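Local coordinates for ABC transporter substrate binding protein (Ribose) (Agrobacterium vitis S4, PDB 4WT7) that probably serves as the solute-binding component of an ABC sugar transporter and holds the sugar alcohol D-allitol in its pocket, at residues Asn134-Val146 with Ile169-Phe181. Residues are numbered along the deposited sequence; the frame is centred on the assembly and turned at random.
Sequences NWGIGKDLALQLV and IRYDQLVNVIKYF. With X9X (D-allitol), chain C.
R170 lays the side of its guanidinium against the amide of N134: NE and NH2 both donate to OD1, NE at 2.8 Å and NH2 at 2.9 Å. OD1 lies in the guanidinium plane, yet both donors reach it from one face of the amide, whose plane is turned 54° from the guanidinium. On the far side NH1 donates to OAD of D-allitol at 3.0 Å, in the guanidinium plane, and NH2 also bonds OAB. An arginine chain extended from CG to NE carries the group this far, with I137 CG2 alongside its CG. The carbonyl of A225 takes a further bond from NH1, while D120, D251, H44, D47 and Q273 also bind the allitol.

Behind this polar end segments 134-146 and 169-178 cross at -43°, their axes approaching to 7.6 Å, and G138 lets the backbones meet: its CA is 4.1 Å from R170 CA, and Q173 CB packs on its carbonyl carbon. A water donates to the carbonyl oxygens of both G138 and R170. On the outer flank I169 CG2 sits over the five-membered ring of W135, a CH-pi contact 3.5 Å from its centroid, and Q173 NE2 adds a long 3.3 Å bond to W135 O, from the face opposite K139 N. Further along, V177 is a knob among K139, A142, L143 and V146. V146 CG1, anti to its nitrogen (chi1 164°), rests over the face of F181.

The pair thus joins two helices of one lobe in a periplasmic-binding-protein fold, with L141 and L174 both reaching W223 on strand 221-224 of that lobe's sheet. N134 is a second-shell residue: two bonds to one oxygen probably limit the swing of the guanidinium about its CD-NE bond, leaving NH1 and NH2 aimed at neighbouring ligand hydroxyls.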
# COMPACT_ATOMS: atom_id res chain seq x y z
N ASN A 134 3.76 8.19 4.26
CA ASN A 134 4.25 6.90 4.73
C ASN A 134 5.34 6.95 5.78
O ASN A 134 5.57 5.99 6.48
CB ASN A 134 4.65 6.06 3.53
CG ASN A 134 3.44 5.59 2.79
OD1 ASN A 134 2.65 4.83 3.34
ND2 ASN A 134 3.22 6.11 1.60
N TRP A 135 5.96 8.10 5.95
CA TRP A 135 6.86 8.26 7.08
C TRP A 135 6.05 8.22 8.38
O TRP A 135 6.42 7.52 9.34
CB TRP A 135 7.63 9.54 6.91
CG TRP A 135 8.56 9.48 5.72
CD1 TRP A 135 9.81 8.94 5.71
CD2 TRP A 135 8.31 9.93 4.38
NE1 TRP A 135 10.36 9.05 4.49
CE2 TRP A 135 9.46 9.66 3.63
CE3 TRP A 135 7.23 10.58 3.74
CZ2 TRP A 135 9.58 9.96 2.26
CZ3 TRP A 135 7.35 10.89 2.38
CH2 TRP A 135 8.52 10.58 1.66
N GLY A 136 4.94 8.95 8.38
CA GLY A 136 4.00 8.98 9.51
C GLY A 136 3.45 7.58 9.76
O GLY A 136 3.51 7.09 10.88
N ILE A 137 2.92 6.95 8.71
CA ILE A 137 2.39 5.60 8.83
C ILE A 137 3.41 4.64 9.44
O ILE A 137 3.13 3.92 10.40
CB ILE A 137 1.97 5.06 7.46
CG1 ILE A 137 0.61 5.64 7.08
CG2 ILE A 137 1.87 3.52 7.48
CD1 ILE A 137 0.09 5.16 5.75
N GLY A 138 4.60 4.62 8.85
CA GLY A 138 5.56 3.60 9.22
C GLY A 138 6.05 3.83 10.62
O GLY A 138 6.21 2.87 11.38
N LYS A 139 6.26 5.09 11.00
CA LYS A 139 6.70 5.39 12.37
C LYS A 139 5.60 5.07 13.42
O LYS A 139 5.86 4.53 14.51
CB LYS A 139 7.12 6.87 12.45
CG LYS A 139 6.83 7.50 13.81
CD LYS A 139 6.68 8.99 13.72
CE LYS A 139 5.27 9.42 13.48
NZ LYS A 139 4.76 10.13 14.68
N ASP A 140 4.37 5.45 13.11
CA ASP A 140 3.28 5.21 14.01
C ASP A 140 3.08 3.71 14.22
O ASP A 140 2.85 3.27 15.34
CB ASP A 140 1.98 5.83 13.48
CG ASP A 140 1.96 7.36 13.59
OD1 ASP A 140 2.69 7.95 14.42
OD2 ASP A 140 1.19 7.96 12.83
N LEU A 141 3.12 2.93 13.14
CA LEU A 141 2.95 1.49 13.26
C LEU A 141 4.10 0.91 14.13
O LEU A 141 3.87 0.18 15.10
CB LEU A 141 2.89 0.83 11.88
CG LEU A 141 2.63 -0.66 11.81
CD1 LEU A 141 1.30 -0.91 12.46
CD2 LEU A 141 2.62 -1.18 10.37
N ALA A 142 5.32 1.34 13.84
CA ALA A 142 6.47 0.80 14.54
C ALA A 142 6.41 1.13 16.04
O ALA A 142 6.70 0.30 16.88
CB ALA A 142 7.77 1.30 13.91
N LEU A 143 6.02 2.36 16.37
CA LEU A 143 5.96 2.76 17.77
C LEU A 143 4.88 1.96 18.50
O LEU A 143 5.04 1.59 19.66
CB LEU A 143 5.73 4.28 17.90
CG LEU A 143 6.96 5.11 17.52
CD1 LEU A 143 6.60 6.60 17.34
CD2 LEU A 143 8.02 4.98 18.59
N GLN A 144 3.78 1.70 17.80
CA GLN A 144 2.72 0.90 18.37
C GLN A 144 3.26 -0.50 18.65
O GLN A 144 3.05 -1.06 19.72
CB GLN A 144 1.52 0.82 17.42
CG GLN A 144 0.39 -0.06 17.96
CD GLN A 144 -0.58 0.72 18.80
OE1 GLN A 144 -1.16 1.69 18.32
NE2 GLN A 144 -0.74 0.34 20.06
N LEU A 145 3.96 -1.05 17.67
CA LEU A 145 4.52 -2.38 17.78
C LEU A 145 5.44 -2.45 19.00
O LEU A 145 5.27 -3.32 19.86
CB LEU A 145 5.26 -2.79 16.48
CG LEU A 145 5.83 -4.23 16.45
CD1 LEU A 145 6.03 -4.75 15.04
CD2 LEU A 145 7.16 -4.29 17.16
N VAL A 146 6.38 -1.52 19.10
CA VAL A 146 7.37 -1.49 20.18
C VAL A 146 6.69 -1.36 21.55
O VAL A 146 6.91 -2.19 22.47
CB VAL A 146 8.41 -0.35 19.96
CG1 VAL A 146 9.21 -0.06 21.23
CG2 VAL A 146 9.37 -0.73 18.82
N ILE A 169 9.22 2.88 2.33
CA ILE A 169 9.22 3.89 3.39
C ILE A 169 8.75 3.26 4.71
O ILE A 169 9.31 3.55 5.78
CB ILE A 169 8.35 5.12 3.00
CG1 ILE A 169 8.91 5.78 1.72
CG2 ILE A 169 8.24 6.14 4.16
CD1 ILE A 169 7.90 6.88 1.16
N ARG A 170 7.72 2.43 4.64
CA ARG A 170 7.20 1.83 5.86
C ARG A 170 8.27 0.95 6.49
O ARG A 170 8.46 0.99 7.71
CB ARG A 170 5.93 1.00 5.57
CG ARG A 170 4.69 1.86 5.25
CD ARG A 170 3.65 1.10 4.45
NE ARG A 170 2.77 2.01 3.72
CZ ARG A 170 1.87 1.64 2.81
NH1 ARG A 170 1.69 0.36 2.48
NH2 ARG A 170 1.18 2.55 2.19
N TYR A 171 9.00 0.19 5.68
CA TYR A 171 10.04 -0.67 6.21
C TYR A 171 11.16 0.17 6.82
O TYR A 171 11.57 -0.08 7.97
CB TYR A 171 10.58 -1.61 5.14
CG TYR A 171 11.74 -2.42 5.64
CD1 TYR A 171 11.55 -3.49 6.52
CD2 TYR A 171 13.03 -2.08 5.30
CE1 TYR A 171 12.63 -4.22 6.98
CE2 TYR A 171 14.12 -2.82 5.76
CZ TYR A 171 13.90 -3.90 6.60
OH TYR A 171 15.00 -4.61 7.07
N ASP A 172 11.62 1.18 6.09
CA ASP A 172 12.66 2.07 6.59
C ASP A 172 12.30 2.66 7.96
O ASP A 172 13.14 2.81 8.86
CB ASP A 172 12.93 3.20 5.59
CG ASP A 172 13.71 2.74 4.39
OD1 ASP A 172 14.19 1.58 4.40
OD2 ASP A 172 13.85 3.49 3.43
N GLN A 173 11.03 2.99 8.13
CA GLN A 173 10.61 3.58 9.39
C GLN A 173 10.61 2.56 10.52
O GLN A 173 10.93 2.91 11.66
CB GLN A 173 9.26 4.23 9.23
CG GLN A 173 9.32 5.44 8.32
CD GLN A 173 10.25 6.53 8.87
OE1 GLN A 173 11.46 6.58 8.58
NE2 GLN A 173 9.69 7.38 9.72
N LEU A 174 10.26 1.32 10.22
CA LEU A 174 10.34 0.26 11.21
C LEU A 174 11.79 0.13 11.63
O LEU A 174 12.13 0.10 12.82
CB LEU A 174 9.86 -1.05 10.60
CG LEU A 174 10.08 -2.27 11.50
CD1 LEU A 174 9.10 -2.22 12.67
CD2 LEU A 174 9.93 -3.52 10.67
N VAL A 175 12.66 0.05 10.64
CA VAL A 175 14.07 -0.14 10.95
C VAL A 175 14.49 1.01 11.85
O VAL A 175 15.17 0.84 12.88
CB VAL A 175 14.94 -0.17 9.70
CG1 VAL A 175 16.37 -0.01 10.09
CG2 VAL A 175 14.71 -1.45 8.92
N ASN A 176 14.05 2.20 11.50
CA ASN A 176 14.56 3.36 12.18
C ASN A 176 14.00 3.56 13.56
O ASN A 176 14.65 4.17 14.41
CB ASN A 176 14.33 4.60 11.39
CG ASN A 176 15.16 5.71 11.88
OD1 ASN A 176 16.39 5.65 11.76
ND2 ASN A 176 14.54 6.70 12.50
N VAL A 177 12.77 3.12 13.76
CA VAL A 177 12.19 3.19 15.07
C VAL A 177 12.91 2.19 15.98
O VAL A 177 13.38 2.57 17.04
CB VAL A 177 10.68 2.98 15.03
CG1 VAL A 177 10.13 2.77 16.41
CG2 VAL A 177 10.02 4.20 14.39
N ILE A 178 13.06 0.94 15.55
CA ILE A 178 13.62 -0.07 16.47
C ILE A 178 15.13 0.10 16.69
O ILE A 178 15.69 -0.39 17.68
CB ILE A 178 13.28 -1.54 16.05
CG1 ILE A 178 14.13 -2.03 14.87
CG2 ILE A 178 11.78 -1.67 15.73
CD1 ILE A 178 13.72 -3.40 14.35
N LYS A 179 15.81 0.78 15.78
CA LYS A 179 17.17 1.19 16.06
C LYS A 179 17.36 1.81 17.48
O LYS A 179 18.40 1.63 18.12
CB LYS A 179 17.63 2.17 14.99
CG LYS A 179 19.01 2.61 15.16
CD LYS A 179 19.58 3.18 13.89
CE LYS A 179 19.75 4.66 13.99
NZ LYS A 179 20.72 5.21 12.96
N TYR A 180 16.34 2.52 17.97
CA TYR A 180 16.40 3.21 19.27
C TYR A 180 15.70 2.44 20.41
O TYR A 180 15.47 3.01 21.48
CB TYR A 180 15.82 4.61 19.13
CG TYR A 180 16.64 5.43 18.18
CD1 TYR A 180 17.75 6.12 18.62
CD2 TYR A 180 16.36 5.43 16.81
CE1 TYR A 180 18.54 6.83 17.75
CE2 TYR A 180 17.17 6.14 15.91
CZ TYR A 180 18.26 6.83 16.39
OH TYR A 180 19.08 7.51 15.53
N PHE A 181 15.38 1.18 20.14
CA PHE A 181 14.87 0.20 21.09
C PHE A 181 15.55 -1.14 20.75
O PHE A 181 14.94 -2.04 20.19
CB PHE A 181 13.36 0.08 20.98
CG PHE A 181 12.65 1.36 21.26
CD1 PHE A 181 12.36 2.22 20.23
CD2 PHE A 181 12.30 1.71 22.55
CE1 PHE A 181 11.75 3.41 20.48
CE2 PHE A 181 11.69 2.88 22.80
CZ PHE A 181 11.41 3.75 21.75
OAA X9X C . 2.59 -3.05 -3.23
CAG X9X C . 1.81 -3.77 -2.35
CAI X9X C . 0.86 -3.03 -1.47
OAC X9X C . 1.54 -2.32 -0.45
CAK X9X C . -0.10 -2.20 -2.27
OAE X9X C . -0.65 -3.06 -3.18
CAL X9X C . -1.25 -1.68 -1.41
OAF X9X C . -1.91 -2.72 -0.77
CAJ X9X C . -0.94 -0.55 -0.45
OAD X9X C . -0.37 -0.97 0.75
CAH X9X C . -0.14 0.60 -1.03
OAB X9X C . -0.39 1.86 -0.43
O HOH W 1 6.58 0.47 10.11